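Local coordinates for outer membrane porin protein 32 (Delftia acidovorans, PDB 2FGQ) that forms anion-selective channels across the bacterial outer membrane as a homotrimeric porin, here holding D-malate, at residues A[17-22]-A[319-324]; A[205-210]-A[222-227]. All coordinates share one frame; numbering follows the deposited sequence.

Both contacts join neighbouring strands of one closed antiparallel 16-strand porin barrel. From the N terminus, strand 4-17 leads into segment 17-22. Contact 1 pairs this segment with 319-324, at the start of the last strand, so it closes a loop of almost the whole chain. Contact 2 falls within that loop. It closes a short one, joining segments 205-210 and 222-227 of the hairpin made by strands 199-213 and 218-230. The two contacts nest and do not cross. The centres of contact 1 and contact 2 are about 27 Å apart. Contact 1 ties the first strand to the last; contact 2 joins consecutive strands.

Contact 1 (A[17-22]-A[319-324]); sequences VNKDAA and ESQTGV
K19 reaches across to E319 and S320 with its ammonium group. This is at the seam of the porin barrel, where the first strand meets the last. K19 NZ gives a hydrogen bond of 2.7 Å to S320 O, in the carbonyl plane. K19 NZ also forms a salt bridge of 2.8 Å to E319 OE1, which it meets nearly along the C-O axis. The side chains of K19 and E319 cross at about a right angle. The lysine arm bends near its end (chi3 101°), which turns NZ back to the start of strand 320-331. On the way K19 CD passes 3.2 Å from S320 O, so methylene and ammonium groups both lie against one carbonyl. Nearer the backbone, K19 CG touches Q321 CG at 4.0 Å, the two chains running antiparallel where they pass.

The strand pairing begins beside this. V17 and G323 are an antiparallel non-hydrogen-bonded pair. V17 CG1 lies 4.2 Å from G323 CA, on the face where G323 has no side chain. T322 O accepts a hydrogen bond from N18 N at 3.0 Å, with an N-H...O angle of 152°. V17 CA makes a weaker CA-H...O contact to T322 O at 3.3 Å. Past V17 the chain leaves the strand.

Further out, V17 and D20 pack on Y311, while S320 and T322 lie on F294 of strand 286-297, which flanks the other edge of 320-331. D20 points away from strand 320-331, and its OD2 forms salt bridges with R26 and with K159 of a neighbouring subunit. D20 OD1 also accepts from D24 N. An Asx turn is closed by A22 N, 2.9 Å from D20 OD1 and 48° above the carboxylate plane.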
loop_
_atom_site.group_PDB
_atom_site.type_symbol
_atom_site.label_atom_id
_atom_site.label_comp_id
_atom_site.label_asym_id
_atom_site.label_seq_id
_atom_site.Cartn_x
_atom_site.Cartn_y
_atom_site.Cartn_z
ATOM N N VAL A 17 -2.277 25.490 -15.210
ATOM C CA VAL A 17 -3.542 26.225 -15.288
ATOM C C VAL A 17 -3.254 27.705 -15.005
ATOM O O VAL A 17 -2.367 28.061 -14.240
ATOM C CB VAL A 17 -4.626 25.722 -14.330
ATOM C CG1 VAL A 17 -5.122 24.315 -14.723
ATOM C CG2 VAL A 17 -4.145 25.782 -12.886
ATOM N N ASN A 18 -4.000 28.575 -15.664
ATOM C CA ASN A 18 -3.741 30.008 -15.514
ATOM C C ASN A 18 -4.322 30.635 -14.249
ATOM O O ASN A 18 -3.898 31.700 -13.812
ATOM C CB ASN A 18 -4.088 30.780 -16.795
ATOM C CG ASN A 18 -5.575 30.905 -17.096
ATOM O OD1 ASN A 18 -5.995 31.810 -17.904
ATOM N ND2 ASN A 18 -6.368 30.080 -16.506
ATOM N N LYS A 19 -5.270 29.978 -13.621
ATOM C CA LYS A 19 -5.814 30.471 -12.364
ATOM C C LYS A 19 -6.261 29.348 -11.454
ATOM O O LYS A 19 -6.759 28.304 -11.913
ATOM C CB LYS A 19 -7.001 31.415 -12.567
ATOM C CG LYS A 19 -7.811 31.230 -13.710
ATOM C CD LYS A 19 -8.730 32.470 -13.896
ATOM C CE LYS A 19 -8.259 33.458 -14.962
ATOM N NZ LYS A 19 -9.424 34.115 -15.653
ATOM N N ASP A 20 -6.129 29.605 -10.164
ATOM C CA ASP A 20 -6.628 28.742 -9.115
ATOM C C ASP A 20 -7.706 29.508 -8.345
ATOM O O ASP A 20 -8.223 30.482 -8.861
ATOM C CB ASP A 20 -5.470 28.260 -8.248
ATOM C CG ASP A 20 -4.797 29.359 -7.466
ATOM O OD1 ASP A 20 -5.287 30.520 -7.440
ATOM O OD2 ASP A 20 -3.716 29.126 -6.861
ATOM N N ALA A 21 -8.040 29.086 -7.138
ATOM C CA ALA A 21 -9.148 29.711 -6.394
ATOM C C ALA A 21 -8.857 31.148 -5.971
ATOM O O ALA A 21 -9.787 31.915 -5.689
ATOM C CB ALA A 21 -9.523 28.863 -5.189
ATOM N N ALA A 22 -7.574 31.514 -5.980
ATOM C CA ALA A 22 -7.104 32.874 -5.701
ATOM C C ALA A 22 -6.760 33.678 -6.956
ATOM O O ALA A 22 -6.348 34.837 -6.866
ATOM C CB ALA A 22 -5.900 32.782 -4.810
ATOM N N GLU A 319 -15.219 33.001 -13.633
ATOM C CA GLU A 319 -13.929 33.089 -14.286
ATOM C C GLU A 319 -13.764 32.028 -15.353
ATOM O O GLU A 319 -14.311 30.930 -15.245
ATOM C CB GLU A 319 -12.801 32.894 -13.272
ATOM C CG GLU A 319 -12.616 34.033 -12.291
ATOM C CD GLU A 319 -12.094 35.293 -12.942
ATOM O OE1 GLU A 319 -11.104 35.230 -13.692
ATOM O OE2 GLU A 319 -12.703 36.350 -12.717
ATOM N N SER A 320 -12.982 32.350 -16.373
ATOM C CA SER A 320 -12.590 31.390 -17.369
ATOM C C SER A 320 -11.203 30.906 -16.966
ATOM O O SER A 320 -10.388 31.678 -16.461
ATOM C CB SER A 320 -12.505 32.044 -18.744
ATOM O OG SER A 320 -13.796 32.461 -19.180
ATOM N N GLN A 321 -10.923 29.644 -17.230
ATOM C CA GLN A 321 -9.630 29.042 -16.923
ATOM C C GLN A 321 -9.113 28.290 -18.150
ATOM O O GLN A 321 -9.852 27.622 -18.853
ATOM C CB GLN A 321 -9.817 28.084 -15.772
ATOM C CG GLN A 321 -8.540 27.575 -15.122
ATOM C CD GLN A 321 -8.795 26.341 -14.231
ATOM O OE1 GLN A 321 -8.170 26.167 -13.159
ATOM N NE2 GLN A 321 -9.697 25.499 -14.679
ATOM N N THR A 322 -7.818 28.418 -18.398
ATOM C CA THR A 322 -7.147 27.693 -19.441
ATOM C C THR A 322 -6.171 26.723 -18.811
ATOM O O THR A 322 -5.481 27.060 -17.857
ATOM C CB THR A 322 -6.394 28.687 -20.342
ATOM O OG1 THR A 322 -7.332 29.639 -20.866
ATOM C CG2 THR A 322 -5.815 28.013 -21.566
ATOM N N GLY A 323 -6.084 25.545 -19.391
ATOM C CA GLY A 323 -5.144 24.538 -18.919
ATOM C C GLY A 323 -4.475 23.797 -20.040
ATOM O O GLY A 323 -4.995 23.685 -21.154
ATOM N N VAL A 324 -3.290 23.292 -19.736
ATOM C CA VAL A 324 -2.480 22.542 -20.682
ATOM C C VAL A 324 -1.860 21.360 -19.918
ATOM O O VAL A 324 -1.425 21.514 -18.765
ATOM C CB VAL A 324 -1.299 23.414 -21.231
ATOM C CG1 VAL A 324 -0.524 22.640 -22.288
ATOM C CG2 VAL A 324 -1.806 24.696 -21.757
#

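Contact 2 (A[205-210]-A[222-227]); sequences EITLGA and LLQQTK
The first torsions of T207 and Q224 bring their polar ends together. In Q224 chi1 is -171°, so CG stands opposite the backbone N and the extended chain runs out beside T207. In T207 chi1 is -47°, which places OG1 opposite the carbonyl carbon, on the side of the glutamine amide. T207 OG1 then donates to Q224 OE1 at 2.9 Å, in the carbonyl plane and on a lone pair. The threonine and glutamine run alongside each other in the same sense.

E205 comes in from the next position on this face. E205 CD is 3.5 Å from Q224 OE1, and the carboxylate and amide planes are only 16° apart. A water donates to E205 OE1 at 2.7 Å and is also 2.7 Å from T226 OG1, bridging the strands. R203 makes a salt bridge to the same E205 oxygen and probably offsets its closeness to the amide oxygen.

The strands form an antiparallel hairpin in the wall of the porin barrel. Backbone bonds run both ways at the pairs I206-Q225 and L208-L223. E205, T207, Q224 and L222 are on the inward face. There E205, T207 and L222 touch helix 96-101, and F118 packs against E205 and Q224. Bound D-malate is about 10 Å from the L222 side chain. L222 CD2 lies 3.8 Å from T207 CG2 and leans over G209.

I206, L208, L223 and Q225 point to the outer face, where the apolar ones probably meet lipid. I206 CG2 lies 3.9 Å from Q225 CB, and Q225 NE2 is hydrogen-bonded to N239 OD1 on strand 235-249. L208 CD2 and L223 CD1 touch at 4.3 Å.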
loop_
_atom_site.group_PDB
_atom_site.type_symbol
_atom_site.label_atom_id
_atom_site.label_comp_id
_atom_site.label_asym_id
_atom_site.label_seq_id
_atom_site.Cartn_x
_atom_site.Cartn_y
_atom_site.Cartn_z
ATOM N N GLU A 205 -29.474 9.532 -11.195
ATOM C CA GLU A 205 -28.702 9.841 -12.389
ATOM C C GLU A 205 -29.276 9.086 -13.574
ATOM O O GLU A 205 -29.443 7.871 -13.543
ATOM C CB GLU A 205 -27.271 9.395 -12.156
ATOM C CG GLU A 205 -26.213 9.761 -13.171
ATOM C CD GLU A 205 -24.950 8.952 -12.915
ATOM O OE1 GLU A 205 -24.012 9.531 -12.306
ATOM O OE2 GLU A 205 -24.928 7.729 -13.285
ATOM N N ILE A 206 -29.565 9.823 -14.632
ATOM C CA ILE A 206 -29.987 9.251 -15.897
ATOM C C ILE A 206 -29.006 9.735 -16.957
ATOM O O ILE A 206 -28.700 10.931 -17.040
ATOM C CB ILE A 206 -31.443 9.613 -16.223
ATOM C CG1 ILE A 206 -31.838 8.973 -17.554
ATOM C CG2 ILE A 206 -31.596 11.076 -16.348
ATOM C CD1 ILE A 206 -33.306 8.959 -17.822
ATOM N N THR A 207 -28.509 8.815 -17.763
ATOM C CA THR A 207 -27.452 9.104 -18.719
ATOM C C THR A 207 -27.734 8.434 -20.059
ATOM O O THR A 207 -28.099 7.268 -20.098
ATOM C CB THR A 207 -26.095 8.579 -18.200
ATOM O OG1 THR A 207 -25.906 8.971 -16.844
ATOM C CG2 THR A 207 -24.945 9.208 -18.971
ATOM N N LEU A 208 -27.614 9.185 -21.151
ATOM C CA LEU A 208 -27.773 8.662 -22.496
ATOM C C LEU A 208 -26.527 8.961 -23.294
ATOM O O LEU A 208 -26.100 10.087 -23.312
ATOM C CB LEU A 208 -29.015 9.311 -23.146
ATOM C CG LEU A 208 -29.356 8.820 -24.546
ATOM C CD1 LEU A 208 -29.814 7.389 -24.549
ATOM C CD2 LEU A 208 -30.430 9.729 -25.183
ATOM N N GLY A 209 -25.941 7.962 -23.951
ATOM C CA GLY A 209 -24.761 8.191 -24.758
ATOM C C GLY A 209 -24.883 7.472 -26.086
ATOM O O GLY A 209 -25.564 6.461 -26.184
ATOM N N ALA A 210 -24.231 8.019 -27.108
ATOM C CA ALA A 210 -24.189 7.375 -28.432
ATOM C C ALA A 210 -22.936 7.774 -29.157
ATOM O O ALA A 210 -22.405 8.865 -28.937
ATOM C CB ALA A 210 -25.402 7.745 -29.267
ATOM N N LEU A 222 -23.088 12.626 -25.204
ATOM C CA LEU A 222 -23.549 12.153 -23.886
ATOM C C LEU A 222 -24.486 13.267 -23.369
ATOM O O LEU A 222 -24.169 14.455 -23.492
ATOM C CB LEU A 222 -22.374 12.020 -22.911
ATOM C CG LEU A 222 -21.611 10.719 -22.577
ATOM C CD1 LEU A 222 -20.395 10.993 -21.706
ATOM C CD2 LEU A 222 -22.467 9.677 -21.857
ATOM N N LEU A 223 -25.610 12.868 -22.790
ATOM C CA LEU A 223 -26.498 13.737 -22.015
ATOM C C LEU A 223 -26.704 13.091 -20.654
ATOM O O LEU A 223 -26.885 11.886 -20.567
ATOM C CB LEU A 223 -27.867 13.813 -22.683
ATOM C CG LEU A 223 -27.887 14.199 -24.142
ATOM C CD1 LEU A 223 -29.248 13.883 -24.688
ATOM C CD2 LEU A 223 -27.560 15.688 -24.237
ATOM N N GLN A 224 -26.745 13.891 -19.599
ATOM C CA GLN A 224 -26.925 13.358 -18.280
ATOM C C GLN A 224 -27.643 14.342 -17.390
ATOM O O GLN A 224 -27.352 15.537 -17.430
ATOM C CB GLN A 224 -25.559 13.050 -17.622
ATOM C CG GLN A 224 -25.640 12.283 -16.317
ATOM C CD GLN A 224 -24.256 11.945 -15.789
ATOM O OE1 GLN A 224 -23.887 10.742 -15.685
ATOM N NE2 GLN A 224 -23.468 12.971 -15.480
ATOM N N GLN A 225 -28.578 13.832 -16.595
ATOM C CA GLN A 225 -29.174 14.605 -15.505
ATOM C C GLN A 225 -28.859 13.917 -14.208
ATOM O O GLN A 225 -29.134 12.728 -14.054
ATOM C CB GLN A 225 -30.684 14.759 -15.649
ATOM C CG GLN A 225 -31.262 15.575 -14.531
ATOM C CD GLN A 225 -32.723 15.899 -14.743
ATOM O OE1 GLN A 225 -33.584 15.192 -14.237
ATOM N NE2 GLN A 225 -33.010 16.934 -15.523
ATOM N N THR A 226 -28.254 14.680 -13.290
ATOM C CA THR A 226 -27.944 14.192 -11.956
ATOM C C THR A 226 -28.719 15.046 -10.969
ATOM O O THR A 226 -28.577 16.273 -10.963
ATOM C CB THR A 226 -26.472 14.369 -11.717
ATOM O OG1 THR A 226 -25.755 13.660 -12.735
ATOM C CG2 THR A 226 -26.083 13.703 -10.408
ATOM N N LYS A 227 -29.537 14.410 -10.146
ATOM C CA LYS A 227 -30.342 15.133 -9.169
ATOM C C LYS A 227 -30.053 14.582 -7.779
ATOM O O LYS A 227 -30.267 13.396 -7.537
ATOM C CB LYS A 227 -31.833 14.931 -9.495
ATOM C CG LYS A 227 -32.804 15.694 -8.631
ATOM C CD LYS A 227 -34.273 15.748 -9.177
ATOM C CE LYS A 227 -34.547 14.809 -10.308
ATOM N NZ LYS A 227 -36.068 14.515 -10.416
HETATM O O HOH W 1 -23.510 12.177 -12.271
#